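Long-range contacts in R.MvaI (Kocuria varians, PDB 2OA9), which cleaves DNA as a monomeric restriction endonuclease that recognizes its target sequence asymmetrically: residues 5-10 with 52-57; 32-37 with 182-187; 68-73 with 232-237; 118-123 with 137-142. All blocks are in the same frame, centred on the assembly; numbering follows the deposited sequence.

Overall arrangement
Contacts 1, 2 and 3 all lie close to the calcium site that Asp53, Glu58 and Ile59 form in another structure of this PDDEXK-family enzyme. Contact 1 supplies Asp53; the side chain of Tyr184 in contact 2 is about 7 Å from that of Ile59, and that of Met236 in contact 3 about 4 Å from that of Glu58. Here contacts 1 and 3 carry cadmium ligands, Asp53 and His55 in the former and Glu237 in the latter. The centres of these three contacts lie 19 to 22 Å apart. Contact 4, in a three-stranded sheet near the second calcium site (Asp124, Ile125), is centred 25 Å from contact 3 and 45 and 46 Å from contacts 1 and 2.

Contact 1. Residues 5-10 with 52-57; sequences SEYLNL and PDFHDI. With CD (cadmium ion), chain I; CD (cadmium ion), chain J.
The phenol oxygen of Tyr7 is gripped by two partners: it donates to Asp53 O at 2.8 Å, tilted 18° from the carbonyl plane, and accepts a hydrogen bond from a water that also donates to His55 O. The tyrosine reaches the loop because its CG stands anti to the backbone N (chi1 -176°), which sends the ring out from the start of helix 6-19. Pro52 meets the ring at its edge, CG lying 3.7 Å from Tyr7 CD1, while Phe54 turns an edge toward its face in an offset edge-to-face pair with planes at 62°. Leu10, one turn on, adds an apolar contact, its CD1 touching Pro52 CD at 3.9 Å, and its carbonyl O approaches Phe54 CZ at 3.7 Å. Within the same loop, Asp53 chelates one cadmium ion through both carboxylate oxygens, and His55 NE2 binds a second at 2.2 Å together with Glu43 and Glu46. A water bridges the two metals. Asp53 also binds calcium in another structure of this protein. Tyr7 probably helps to hold the loop backbone through the carbonyls of Asp53 and His55, directly and through water, while the side chains of the same two residues bind metal.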
loop_
_atom_site.group_PDB
_atom_site.type_symbol
_atom_site.label_atom_id
_atom_site.label_comp_id
_atom_site.label_asym_id
_atom_site.label_seq_id
_atom_site.Cartn_x
_atom_site.Cartn_y
_atom_site.Cartn_z
ATOM N N SER A 5 20.974 -7.293 7.851
ATOM C CA SER A 5 20.013 -7.266 8.942
ATOM C C SER A 5 19.912 -8.638 9.621
ATOM O O SER A 5 19.718 -9.643 8.935
ATOM C CB SER A 5 18.636 -6.875 8.326
ATOM O OG SER A 5 17.603 -7.174 9.220
ATOM N N GLU A 6 19.998 -8.704 10.955
ATOM C CA GLU A 6 19.813 -9.973 11.672
ATOM C C GLU A 6 18.418 -10.515 11.445
ATOM O O GLU A 6 18.226 -11.695 11.242
ATOM C CB GLU A 6 20.029 -9.830 13.193
ATOM C CG GLU A 6 21.369 -9.292 13.618
ATOM C CD GLU A 6 21.772 -9.765 15.000
ATOM O OE1 GLU A 6 21.015 -9.510 15.952
ATOM O OE2 GLU A 6 22.836 -10.378 15.137
ATOM N N TYR A 7 17.430 -9.648 11.492
ATOM C CA TYR A 7 16.051 -10.111 11.352
ATOM C C TYR A 7 15.801 -10.675 9.954
ATOM O O TYR A 7 15.230 -11.753 9.785
ATOM C CB TYR A 7 15.067 -8.972 11.642
ATOM C CG TYR A 7 13.628 -9.396 11.606
ATOM C CD1 TYR A 7 13.061 -10.034 12.698
ATOM C CD2 TYR A 7 12.851 -9.163 10.503
ATOM C CE1 TYR A 7 11.742 -10.443 12.692
ATOM C CE2 TYR A 7 11.504 -9.552 10.489
ATOM C CZ TYR A 7 10.973 -10.187 11.595
ATOM O OH TYR A 7 9.648 -10.576 11.589
ATOM N N LEU A 8 16.250 -9.932 8.956
ATOM C CA LEU A 8 16.104 -10.374 7.602
ATOM C C LEU A 8 16.824 -11.682 7.345
ATOM O O LEU A 8 16.333 -12.533 6.599
ATOM C CB LEU A 8 16.609 -9.270 6.660
ATOM C CG LEU A 8 16.373 -9.529 5.178
ATOM C CD1 LEU A 8 14.905 -9.837 4.874
ATOM C CD2 LEU A 8 16.831 -8.358 4.363
ATOM N N ASN A 9 18.008 -11.871 7.927
ATOM C CA ASN A 9 18.705 -13.132 7.773
ATOM C C ASN A 9 17.826 -14.295 8.216
ATOM O O ASN A 9 17.739 -15.310 7.514
ATOM C CB ASN A 9 20.018 -13.107 8.563
ATOM C CG ASN A 9 20.714 -14.509 8.683
ATOM O OD1 ASN A 9 21.216 -15.012 7.721
ATOM N ND2 ASN A 9 20.754 -15.047 9.871
ATOM N N LEU A 10 17.187 -14.140 9.360
ATOM C CA LEU A 10 16.311 -15.192 9.915
ATOM C C LEU A 10 15.039 -15.405 9.083
ATOM O O LEU A 10 14.629 -16.522 8.846
ATOM C CB LEU A 10 15.929 -14.899 11.385
ATOM C CG LEU A 10 17.116 -15.097 12.334
ATOM C CD1 LEU A 10 16.817 -14.551 13.721
ATOM C CD2 LEU A 10 17.542 -16.566 12.412
ATOM N N PRO A 52 12.584 -14.293 16.413
ATOM C CA PRO A 52 11.458 -13.463 16.839
ATOM C C PRO A 52 10.320 -13.682 15.871
ATOM O O PRO A 52 10.478 -14.332 14.847
ATOM C CB PRO A 52 11.995 -12.029 16.749
ATOM C CG PRO A 52 13.131 -12.095 15.766
ATOM C CD PRO A 52 13.710 -13.485 15.891
ATOM N N ASP A 53 9.167 -13.130 16.185
ATOM C CA ASP A 53 7.973 -13.462 15.458
ATOM C C ASP A 53 8.030 -12.906 14.060
ATOM O O ASP A 53 8.473 -11.783 13.853
ATOM C CB ASP A 53 6.744 -12.946 16.202
ATOM C CG ASP A 53 6.515 -13.696 17.479
ATOM O OD1 ASP A 53 6.899 -14.888 17.551
ATOM O OD2 ASP A 53 5.981 -13.183 18.489
ATOM N N PHE A 54 7.607 -13.734 13.115
ATOM C CA PHE A 54 7.451 -13.347 11.727
ATOM C C PHE A 54 5.975 -13.037 11.551
ATOM O O PHE A 54 5.274 -13.691 10.794
ATOM C CB PHE A 54 7.838 -14.496 10.795
ATOM C CG PHE A 54 9.270 -14.996 10.964
ATOM C CD1 PHE A 54 9.524 -16.356 11.088
ATOM C CD2 PHE A 54 10.336 -14.129 10.918
ATOM C CE1 PHE A 54 10.826 -16.836 11.209
ATOM C CE2 PHE A 54 11.644 -14.605 11.060
ATOM C CZ PHE A 54 11.889 -15.947 11.188
ATOM N N HIS A 55 5.493 -12.046 12.282
ATOM C CA HIS A 55 4.085 -11.708 12.223
ATOM C C HIS A 55 3.907 -10.505 11.313
ATOM O O HIS A 55 4.876 -9.792 10.990
ATOM C CB HIS A 55 3.549 -11.412 13.633
ATOM C CG HIS A 55 3.484 -12.619 14.518
ATOM N ND1 HIS A 55 2.994 -12.561 15.803
ATOM C CD2 HIS A 55 3.866 -13.904 14.319
ATOM C CE1 HIS A 55 3.058 -13.764 16.350
ATOM N NE2 HIS A 55 3.582 -14.596 15.469
ATOM N N ASP A 56 2.671 -10.303 10.872
ATOM C CA ASP A 56 2.321 -9.140 10.058
ATOM C C ASP A 56 3.143 -9.092 8.772
ATOM O O ASP A 56 3.521 -8.024 8.292
ATOM C CB ASP A 56 2.477 -7.835 10.847
ATOM N N ILE A 57 3.426 -10.273 8.235
ATOM C CA ILE A 57 3.935 -10.395 6.871
ATOM C C ILE A 57 2.769 -10.870 6.024
ATOM O O ILE A 57 2.253 -11.977 6.237
ATOM C CB ILE A 57 5.082 -11.401 6.813
ATOM C CG1 ILE A 57 6.212 -10.945 7.744
ATOM C CG2 ILE A 57 5.585 -11.565 5.359
ATOM C CD1 ILE A 57 7.365 -11.953 7.875
HETATM CD CD CD I . 4.503 -16.564 16.008
HETATM CD CD CD J . 5.819 -15.213 19.588
HETATM O O HOH W 1 7.892 -9.044 10.269
HETATM O O HOH W 2 4.228 -16.128 18.229
#

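Contact 2. Residues 32-37 with 182-187; sequences TGIGKT and YKYNSA
The ring of Tyr182 carries Ile34 over one face and Thr37 at its edge. Ile34 CG1 sits 3.9 Å from the ring centroid, 28° off the normal, a CH-pi contact, while Thr37 OG1 lies near the ring plane, 3.7 Å from Tyr182 CD1. Tyr184 instead presents its edge to the helix: its OH donates to Ile34 O at 2.6 Å, in the carbonyl plane and on a lone pair. The other branch of the isoleucine, CG2, touches Tyr184 CE2 at 3.7 Å, so that each branch serves one tyrosine. One turn on, Thr37 OG1 donates to Gly33 O at 2.9 Å and is also hydrogen-bonded to Thr26 OG1. Gly33 O is held twice, since Thr37 N reaches it from the opposite face of its plane. The axes of segments 33-37 and 182-187 run at 84°, an almost perpendicular helix-on-sheet packing in which helix 33-49 packs on the mixed sheet that contains strand 179-192, consistent with the core of the PDDEXK nucleases.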
loop_
_atom_site.group_PDB
_atom_site.type_symbol
_atom_site.label_atom_id
_atom_site.label_comp_id
_atom_site.label_asym_id
_atom_site.label_seq_id
_atom_site.Cartn_x
_atom_site.Cartn_y
_atom_site.Cartn_z
ATOM N N THR A 32 -7.795 -19.560 -0.466
ATOM C CA THR A 32 -6.895 -19.093 0.592
ATOM C C THR A 32 -5.829 -20.121 1.026
ATOM O O THR A 32 -4.863 -19.746 1.692
ATOM C CB THR A 32 -7.729 -18.649 1.822
ATOM N N GLY A 33 -6.007 -21.389 0.643
ATOM C CA GLY A 33 -5.224 -22.501 1.164
ATOM C C GLY A 33 -3.711 -22.402 0.982
ATOM O O GLY A 33 -2.951 -22.731 1.904
ATOM N N ILE A 34 -3.270 -21.967 -0.190
ATOM C CA ILE A 34 -1.848 -21.888 -0.506
ATOM C C ILE A 34 -1.166 -20.913 0.453
ATOM O O ILE A 34 -0.166 -21.247 1.081
ATOM C CB ILE A 34 -1.611 -21.468 -1.983
ATOM C CG1 ILE A 34 -2.066 -22.602 -2.915
ATOM C CG2 ILE A 34 -0.163 -21.160 -2.225
ATOM C CD1 ILE A 34 -2.213 -22.198 -4.341
ATOM N N GLY A 35 -1.731 -19.719 0.571
ATOM C CA GLY A 35 -1.161 -18.706 1.434
ATOM C C GLY A 35 -1.223 -19.062 2.910
ATOM O O GLY A 35 -0.244 -18.912 3.656
ATOM N N LYS A 36 -2.360 -19.565 3.366
ATOM C CA LYS A 36 -2.512 -19.859 4.787
ATOM C C LYS A 36 -1.603 -21.012 5.229
ATOM O O LYS A 36 -1.061 -21.005 6.331
ATOM C CB LYS A 36 -3.986 -20.181 5.113
ATOM C CG LYS A 36 -4.309 -20.436 6.591
ATOM C CD LYS A 36 -5.331 -21.568 6.786
ATOM C CE LYS A 36 -4.917 -22.534 7.888
ATOM N NZ LYS A 36 -4.536 -21.843 9.153
ATOM N N THR A 37 -1.435 -22.005 4.369
ATOM C CA THR A 37 -0.528 -23.092 4.675
ATOM C C THR A 37 0.882 -22.529 4.791
ATOM O O THR A 37 1.614 -22.916 5.684
ATOM C CB THR A 37 -0.589 -24.180 3.615
ATOM O OG1 THR A 37 -1.887 -24.795 3.625
ATOM C CG2 THR A 37 0.392 -25.311 3.910
ATOM N N TYR A 182 0.876 -29.143 -0.517
ATOM C CA TYR A 182 1.373 -28.021 -1.306
ATOM C C TYR A 182 2.892 -28.079 -1.329
ATOM O O TYR A 182 3.535 -28.438 -0.312
ATOM C CB TYR A 182 0.947 -26.672 -0.731
ATOM C CG TYR A 182 -0.511 -26.335 -0.897
ATOM C CD1 TYR A 182 -1.291 -26.003 0.191
ATOM C CD2 TYR A 182 -1.100 -26.319 -2.145
ATOM C CE1 TYR A 182 -2.627 -25.676 0.047
ATOM C CE2 TYR A 182 -2.462 -26.008 -2.300
ATOM C CZ TYR A 182 -3.205 -25.686 -1.196
ATOM O OH TYR A 182 -4.535 -25.361 -1.317
ATOM N N LYS A 183 3.478 -27.673 -2.447
ATOM C CA LYS A 183 4.923 -27.558 -2.607
ATOM C C LYS A 183 5.213 -26.184 -3.204
ATOM O O LYS A 183 4.711 -25.882 -4.302
ATOM C CB LYS A 183 5.428 -28.639 -3.552
ATOM C CG LYS A 183 6.911 -28.622 -3.681
ATOM C CD LYS A 183 7.404 -29.775 -4.483
ATOM C CE LYS A 183 8.902 -29.668 -4.684
ATOM N N TYR A 184 5.935 -25.355 -2.468
ATOM C CA TYR A 184 6.167 -23.987 -2.882
ATOM C C TYR A 184 7.311 -23.846 -3.867
ATOM O O TYR A 184 8.421 -24.335 -3.641
ATOM C CB TYR A 184 6.346 -23.115 -1.614
ATOM C CG TYR A 184 5.055 -23.121 -0.788
ATOM C CD1 TYR A 184 4.884 -24.053 0.224
ATOM C CD2 TYR A 184 4.026 -22.241 -1.070
ATOM C CE1 TYR A 184 3.698 -24.129 0.912
ATOM C CE2 TYR A 184 2.830 -22.315 -0.397
ATOM C CZ TYR A 184 2.666 -23.255 0.599
ATOM O OH TYR A 184 1.465 -23.323 1.289
ATOM N N ASN A 185 7.048 -23.175 -4.965
ATOM C CA ASN A 185 8.036 -23.005 -6.002
ATOM C C ASN A 185 9.089 -21.994 -5.625
ATOM O O ASN A 185 10.272 -22.202 -5.882
ATOM C CB ASN A 185 7.378 -22.528 -7.308
ATOM C CG ASN A 185 6.328 -23.476 -7.812
ATOM O OD1 ASN A 185 6.563 -24.686 -7.888
ATOM N ND2 ASN A 185 5.152 -22.930 -8.152
ATOM N N SER A 186 8.613 -20.861 -5.131
ATOM C CA SER A 186 9.454 -19.717 -4.825
ATOM C C SER A 186 8.673 -18.736 -4.032
ATOM O O SER A 186 7.452 -18.884 -3.878
ATOM C CB SER A 186 9.969 -19.022 -6.092
ATOM O OG SER A 186 8.929 -18.444 -6.863
ATOM N N ALA A 187 9.386 -17.746 -3.520
ATOM C CA ALA A 187 8.787 -16.639 -2.808
ATOM C C ALA A 187 9.514 -15.361 -3.235
ATOM O O ALA A 187 10.725 -15.312 -3.274
ATOM C CB ALA A 187 8.831 -16.862 -1.299
#

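Contact 3. Residues 68-73 with 232-237; sequences SLLTLF and FRINME. With CD (cadmium ion), chain E.
Phe73 and Phe232 form the tight end of the contact, an offset stack with ring centroids 4.8 Å apart and planes at 21°. Phe73 CE1 comes within 3.5 Å of Phe232 CD1, and Leu155 of helix 152-162 packs on both residues. Next to them Leu72 CD1 rests on Ile234 CG2 at 4.1 Å, on the face where Leu239 covers Leu70 and Ile234. Between the strands, Leu70 and Ile234 make an antiparallel hydrogen-bonded pair. Leu72 N then donates to Phe232 O and Phe232 N to Phe73 O, so that Leu72 and Phe73 together stand opposite Phe232 in a beta bulge. Strand 69-74 is an edge strand of this five-stranded antiparallel sheet within the chain. The opposite face, that of Leu69, Thr71 and Arg233, is the more solvent-facing side, with Leu69 exposed. Bent at chi3 (89°), the arginine chain lays its guanidinium beneath Leu69 CD2, which packs closely over the face of the group, 3.4 Å from Arg233 CZ. Arg233 NE makes a weak, bent bond to Thr71 OG1, and at the edge of the guanidinium a water joins Arg233 NH2 to Thr71 OG1 and Leu69 O. Arg233 NH1 is held by Asp210. At the end of the strand, Met236 N donates to Ser68 O at 3.0 Å, Asn235 caps helix 236-242 through Lys238 N while its ND2 holds Ala66 O, and Glu237 chelates a cadmium ion shared with His62.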
loop_
_atom_site.group_PDB
_atom_site.type_symbol
_atom_site.label_atom_id
_atom_site.label_comp_id
_atom_site.label_asym_id
_atom_site.label_seq_id
_atom_site.Cartn_x
_atom_site.Cartn_y
_atom_site.Cartn_z
ATOM N N SER A 68 -5.362 -7.729 -5.785
ATOM C CA SER A 68 -5.333 -7.122 -4.447
ATOM C C SER A 68 -4.824 -5.699 -4.503
ATOM O O SER A 68 -3.861 -5.404 -5.160
ATOM C CB SER A 68 -4.493 -7.918 -3.489
ATOM O OG SER A 68 -5.047 -9.221 -3.337
ATOM N N LEU A 69 -5.474 -4.812 -3.782
ATOM C CA LEU A 69 -5.018 -3.431 -3.652
ATOM C C LEU A 69 -4.465 -3.247 -2.229
ATOM O O LEU A 69 -5.168 -3.473 -1.253
ATOM C CB LEU A 69 -6.205 -2.485 -3.881
ATOM C CG LEU A 69 -5.987 -0.991 -3.860
ATOM C CD1 LEU A 69 -4.948 -0.577 -4.918
ATOM C CD2 LEU A 69 -7.318 -0.264 -4.031
ATOM N N LEU A 70 -3.206 -2.848 -2.146
ATOM C CA LEU A 70 -2.497 -2.646 -0.894
ATOM C C LEU A 70 -2.504 -1.153 -0.564
ATOM O O LEU A 70 -2.187 -0.320 -1.409
ATOM C CB LEU A 70 -1.067 -3.137 -1.108
ATOM C CG LEU A 70 -0.102 -3.075 0.062
ATOM C CD1 LEU A 70 -0.487 -4.129 1.074
ATOM C CD2 LEU A 70 1.335 -3.252 -0.440
ATOM N N THR A 71 -2.859 -0.796 0.668
ATOM C CA THR A 71 -2.590 0.517 1.216
ATOM C C THR A 71 -1.246 0.511 1.910
ATOM O O THR A 71 -1.078 -0.143 2.914
ATOM C CB THR A 71 -3.679 0.859 2.210
ATOM O OG1 THR A 71 -4.928 0.901 1.515
ATOM C CG2 THR A 71 -3.453 2.237 2.830
ATOM N N LEU A 72 -0.304 1.266 1.372
ATOM C CA LEU A 72 1.043 1.357 1.933
ATOM C C LEU A 72 1.013 2.074 3.269
ATOM O O LEU A 72 1.628 1.633 4.222
ATOM C CB LEU A 72 1.952 2.106 0.967
ATOM C CG LEU A 72 2.150 1.393 -0.387
ATOM C CD1 LEU A 72 2.685 2.335 -1.454
ATOM C CD2 LEU A 72 3.056 0.202 -0.235
ATOM N N PHE A 73 0.292 3.179 3.304
ATOM C CA PHE A 73 0.121 4.006 4.495
ATOM C C PHE A 73 -0.929 5.055 4.228
ATOM O O PHE A 73 -1.326 5.280 3.093
ATOM C CB PHE A 73 1.461 4.663 4.912
ATOM C CG PHE A 73 2.078 5.565 3.855
ATOM C CD1 PHE A 73 1.722 6.880 3.723
ATOM C CD2 PHE A 73 3.028 5.060 2.987
ATOM C CE1 PHE A 73 2.313 7.707 2.768
ATOM C CE2 PHE A 73 3.578 5.856 1.995
ATOM C CZ PHE A 73 3.222 7.188 1.881
ATOM N N PHE A 232 -2.159 5.915 0.311
ATOM C CA PHE A 232 -1.272 5.714 -0.815
ATOM C C PHE A 232 -1.341 4.254 -1.147
ATOM O O PHE A 232 -1.020 3.419 -0.307
ATOM C CB PHE A 232 0.154 6.193 -0.483
ATOM C CG PHE A 232 0.274 7.681 -0.395
ATOM C CD1 PHE A 232 -0.319 8.397 0.617
ATOM C CD2 PHE A 232 0.971 8.385 -1.348
ATOM C CE1 PHE A 232 -0.229 9.763 0.650
ATOM C CE2 PHE A 232 1.099 9.758 -1.298
ATOM C CZ PHE A 232 0.484 10.447 -0.300
ATOM N N ARG A 233 -1.888 3.949 -2.324
ATOM C CA ARG A 233 -2.314 2.590 -2.662
ATOM C C ARG A 233 -1.703 2.093 -3.956
ATOM O O ARG A 233 -1.484 2.831 -4.880
ATOM C CB ARG A 233 -3.844 2.534 -2.767
ATOM C CG ARG A 233 -4.550 3.079 -1.544
ATOM C CD ARG A 233 -6.045 3.030 -1.570
ATOM N NE ARG A 233 -6.536 1.784 -1.051
ATOM C CZ ARG A 233 -7.816 1.460 -1.098
ATOM N NH1 ARG A 233 -8.677 2.328 -1.614
ATOM N NH2 ARG A 233 -8.230 0.282 -0.656
ATOM N N ILE A 234 -1.468 0.797 -4.005
ATOM C CA ILE A 234 -0.833 0.152 -5.143
ATOM C C ILE A 234 -1.349 -1.284 -5.258
ATOM O O ILE A 234 -1.550 -1.958 -4.248
ATOM C CB ILE A 234 0.736 0.170 -5.004
ATOM C CG1 ILE A 234 1.400 -0.313 -6.285
ATOM C CG2 ILE A 234 1.209 -0.656 -3.800
ATOM C CD1 ILE A 234 2.936 -0.208 -6.267
ATOM N N ASN A 235 -1.537 -1.732 -6.488
ATOM C CA ASN A 235 -1.828 -3.150 -6.746
ATOM C C ASN A 235 -0.666 -3.981 -6.278
ATOM O O ASN A 235 0.509 -3.629 -6.464
ATOM C CB ASN A 235 -2.088 -3.338 -8.218
ATOM C CG ASN A 235 -2.235 -4.779 -8.604
ATOM O OD1 ASN A 235 -1.290 -5.512 -8.767
ATOM N ND2 ASN A 235 -3.500 -5.187 -8.767
ATOM N N MET A 236 -0.949 -5.104 -5.641
ATOM C CA MET A 236 0.094 -5.838 -4.946
ATOM C C MET A 236 1.117 -6.432 -5.909
ATOM O O MET A 236 2.321 -6.494 -5.596
ATOM C CB MET A 236 -0.491 -6.906 -4.042
ATOM C CG MET A 236 0.516 -7.751 -3.347
ATOM S SD MET A 236 -0.243 -8.869 -2.131
ATOM C CE MET A 236 -1.361 -7.597 -1.443
ATOM N N GLU A 237 0.677 -6.940 -7.059
ATOM C CA GLU A 237 1.670 -7.385 -8.069
ATOM C C GLU A 237 2.514 -6.244 -8.516
ATOM O O GLU A 237 3.726 -6.386 -8.712
ATOM C CB GLU A 237 1.015 -7.974 -9.336
ATOM C CG GLU A 237 0.667 -9.426 -9.282
ATOM C CD GLU A 237 1.836 -10.332 -9.577
ATOM O OE1 GLU A 237 2.735 -10.380 -8.768
ATOM O OE2 GLU A 237 1.803 -11.044 -10.599
HETATM CD CD CD E . 3.885 -11.882 -10.272
HETATM O O HOH W 3 -6.182 -1.547 0.588
#

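Contact 4. Residues 118-123 with 137-142; sequences NYDFKI and FDKQDI
Asn118 meets Lys139 through its carbonyl: Lys139 CG packs 3.6 Å from Asn118 O, and a water donates to that oxygen while accepting from Lys139 N. Tyr119 follows with a CA-H...O contact to Phe137 O, and its side chain touches Ile144 of strand 143-151. Asp120 and Phe137 are an antiparallel hydrogen-bonded pair, Asp120 N to Phe137 O at 2.8 Å and Phe137 N to Asp120 O at 2.9 Å. Asp120 also forms a salt bridge, its OD1 accepting from Lys139 NZ at 2.9 Å on its syn side, 23° out of the carboxylate plane. The lysine arrives there by bending at chi2 (-62°). Phe121 turns away, onto Leu102 and Val106. Lys122 lays CB at the edge of the Phe137 ring, 3.9 Å from CE2, and its amino group pairs with Glu135. Asp138, opening a type I turn to Asp141, accepts at OD1 from Ile142 N. Lys139, also bound to Ser114 O, probably stabilises the charge of buried Asp120 and ties the turn to the hairpin.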
loop_
_atom_site.group_PDB
_atom_site.type_symbol
_atom_site.label_atom_id
_atom_site.label_comp_id
_atom_site.label_asym_id
_atom_site.label_seq_id
_atom_site.Cartn_x
_atom_site.Cartn_y
_atom_site.Cartn_z
ATOM N N ASN A 118 -17.229 19.385 -8.963
ATOM C CA ASN A 118 -17.030 20.501 -9.892
ATOM C C ASN A 118 -15.547 20.816 -10.140
ATOM O O ASN A 118 -15.215 21.825 -10.772
ATOM C CB ASN A 118 -17.729 21.742 -9.362
ATOM C CG ASN A 118 -19.236 21.583 -9.358
ATOM O OD1 ASN A 118 -19.797 21.010 -10.297
ATOM N ND2 ASN A 118 -19.895 22.067 -8.320
ATOM N N TYR A 119 -14.681 19.939 -9.618
ATOM C CA TYR A 119 -13.215 20.085 -9.764
ATOM C C TYR A 119 -12.605 18.747 -10.163
ATOM O O TYR A 119 -13.171 17.700 -9.830
ATOM C CB TYR A 119 -12.557 20.625 -8.475
ATOM C CG TYR A 119 -13.194 21.908 -8.065
ATOM C CD1 TYR A 119 -12.755 23.119 -8.617
ATOM C CD2 TYR A 119 -14.307 21.940 -7.264
ATOM C CE1 TYR A 119 -13.388 24.296 -8.347
ATOM C CE2 TYR A 119 -14.904 23.151 -6.964
ATOM C CZ TYR A 119 -14.468 24.300 -7.528
ATOM O OH TYR A 119 -15.126 25.482 -7.238
ATOM N N ASP A 120 -11.492 18.816 -10.896
ATOM C CA ASP A 120 -10.685 17.654 -11.271
ATOM C C ASP A 120 -9.313 17.770 -10.607
ATOM O O ASP A 120 -8.917 18.824 -10.162
ATOM C CB ASP A 120 -10.505 17.554 -12.766
ATOM C CG ASP A 120 -11.802 17.372 -13.505
ATOM O OD1 ASP A 120 -12.694 16.684 -12.985
ATOM O OD2 ASP A 120 -11.968 17.914 -14.610
ATOM N N PHE A 121 -8.630 16.640 -10.493
ATOM C CA PHE A 121 -7.454 16.545 -9.650
ATOM C C PHE A 121 -6.359 15.771 -10.365
ATOM O O PHE A 121 -6.651 14.830 -11.078
ATOM C CB PHE A 121 -7.750 15.851 -8.315
ATOM C CG PHE A 121 -8.835 16.491 -7.533
ATOM C CD1 PHE A 121 -8.543 17.489 -6.607
ATOM C CD2 PHE A 121 -10.155 16.123 -7.713
ATOM C CE1 PHE A 121 -9.543 18.111 -5.892
ATOM C CE2 PHE A 121 -11.164 16.747 -6.988
ATOM C CZ PHE A 121 -10.852 17.738 -6.096
ATOM N N LYS A 122 -5.101 16.132 -10.073
ATOM C CA LYS A 122 -3.927 15.367 -10.517
ATOM C C LYS A 122 -2.822 15.501 -9.477
ATOM O O LYS A 122 -2.693 16.525 -8.819
ATOM C CB LYS A 122 -3.470 15.853 -11.872
ATOM C CG LYS A 122 -2.398 14.946 -12.503
ATOM C CD LYS A 122 -2.244 15.213 -14.012
ATOM C CE LYS A 122 -1.879 16.607 -14.416
ATOM N NZ LYS A 122 -0.516 17.001 -14.020
ATOM N N ILE A 123 -1.973 14.499 -9.333
ATOM C CA ILE A 123 -0.760 14.641 -8.514
ATOM C C ILE A 123 0.413 15.021 -9.423
ATOM O O ILE A 123 0.555 14.528 -10.542
ATOM C CB ILE A 123 -0.431 13.340 -7.766
ATOM C CG1 ILE A 123 -1.637 12.849 -6.927
ATOM C CG2 ILE A 123 0.842 13.507 -6.896
ATOM C CD1 ILE A 123 -1.980 13.748 -5.780
ATOM N N PHE A 137 -8.109 21.509 -10.699
ATOM C CA PHE A 137 -8.543 22.122 -11.933
ATOM C C PHE A 137 -10.029 22.351 -11.869
ATOM O O PHE A 137 -10.789 21.509 -11.362
ATOM C CB PHE A 137 -8.272 21.187 -13.127
ATOM C CG PHE A 137 -6.832 20.792 -13.293
ATOM C CD1 PHE A 137 -6.007 21.432 -14.192
ATOM C CD2 PHE A 137 -6.316 19.733 -12.564
ATOM C CE1 PHE A 137 -4.684 21.048 -14.350
ATOM C CE2 PHE A 137 -4.977 19.371 -12.700
ATOM C CZ PHE A 137 -4.178 20.023 -13.563
ATOM N N ASP A 138 -10.475 23.476 -12.406
ATOM C CA ASP A 138 -11.911 23.592 -12.664
ATOM C C ASP A 138 -12.242 22.926 -14.000
ATOM O O ASP A 138 -11.360 22.387 -14.720
ATOM C CB ASP A 138 -12.435 25.018 -12.501
ATOM C CG ASP A 138 -11.944 25.969 -13.559
ATOM O OD1 ASP A 138 -11.554 25.547 -14.681
ATOM O OD2 ASP A 138 -11.969 27.214 -13.353
ATOM N N LYS A 139 -13.527 22.888 -14.288
ATOM C CA LYS A 139 -14.038 22.125 -15.432
ATOM C C LYS A 139 -13.733 22.817 -16.749
ATOM O O LYS A 139 -13.917 22.220 -17.814
ATOM C CB LYS A 139 -15.557 21.864 -15.280
ATOM C CG LYS A 139 -15.908 20.885 -14.163
ATOM C CD LYS A 139 -15.332 19.495 -14.373
ATOM C CE LYS A 139 -15.705 18.568 -13.218
ATOM N NZ LYS A 139 -15.456 17.127 -13.557
ATOM N N GLN A 140 -13.251 24.056 -16.675
ATOM C CA GLN A 140 -12.716 24.765 -17.833
ATOM C C GLN A 140 -11.189 24.584 -18.002
ATOM O O GLN A 140 -10.562 25.344 -18.735
ATOM C CB GLN A 140 -13.092 26.249 -17.741
ATOM C CG GLN A 140 -14.608 26.549 -17.768
ATOM C CD GLN A 140 -15.324 26.221 -16.461
ATOM O OE1 GLN A 140 -16.373 25.537 -16.457
ATOM N NE2 GLN A 140 -14.786 26.729 -15.348
ATOM N N ASP A 141 -10.618 23.566 -17.345
ATOM C CA ASP A 141 -9.190 23.208 -17.435
ATOM C C ASP A 141 -8.223 24.257 -16.886
ATOM O O ASP A 141 -7.044 24.241 -17.195
ATOM C CB ASP A 141 -8.780 22.802 -18.863
ATOM C CG ASP A 141 -9.591 21.633 -19.395
ATOM O OD1 ASP A 141 -10.077 20.810 -18.596
ATOM O OD2 ASP A 141 -9.803 21.441 -20.615
ATOM N N ILE A 142 -8.718 25.149 -16.039
ATOM C CA ILE A 142 -7.842 26.089 -15.361
ATOM C C ILE A 142 -7.289 25.382 -14.119
ATOM O O ILE A 142 -8.071 24.949 -13.283
ATOM C CB ILE A 142 -8.588 27.370 -14.924
ATOM C CG1 ILE A 142 -9.241 28.085 -16.117
ATOM C CG2 ILE A 142 -7.614 28.315 -14.184
ATOM C CD1 ILE A 142 -8.237 28.774 -17.005
HETATM O O HOH W 4 -15.829 23.784 -12.401
HETATM O O HOH W 5 -10.665 19.803 -15.629
#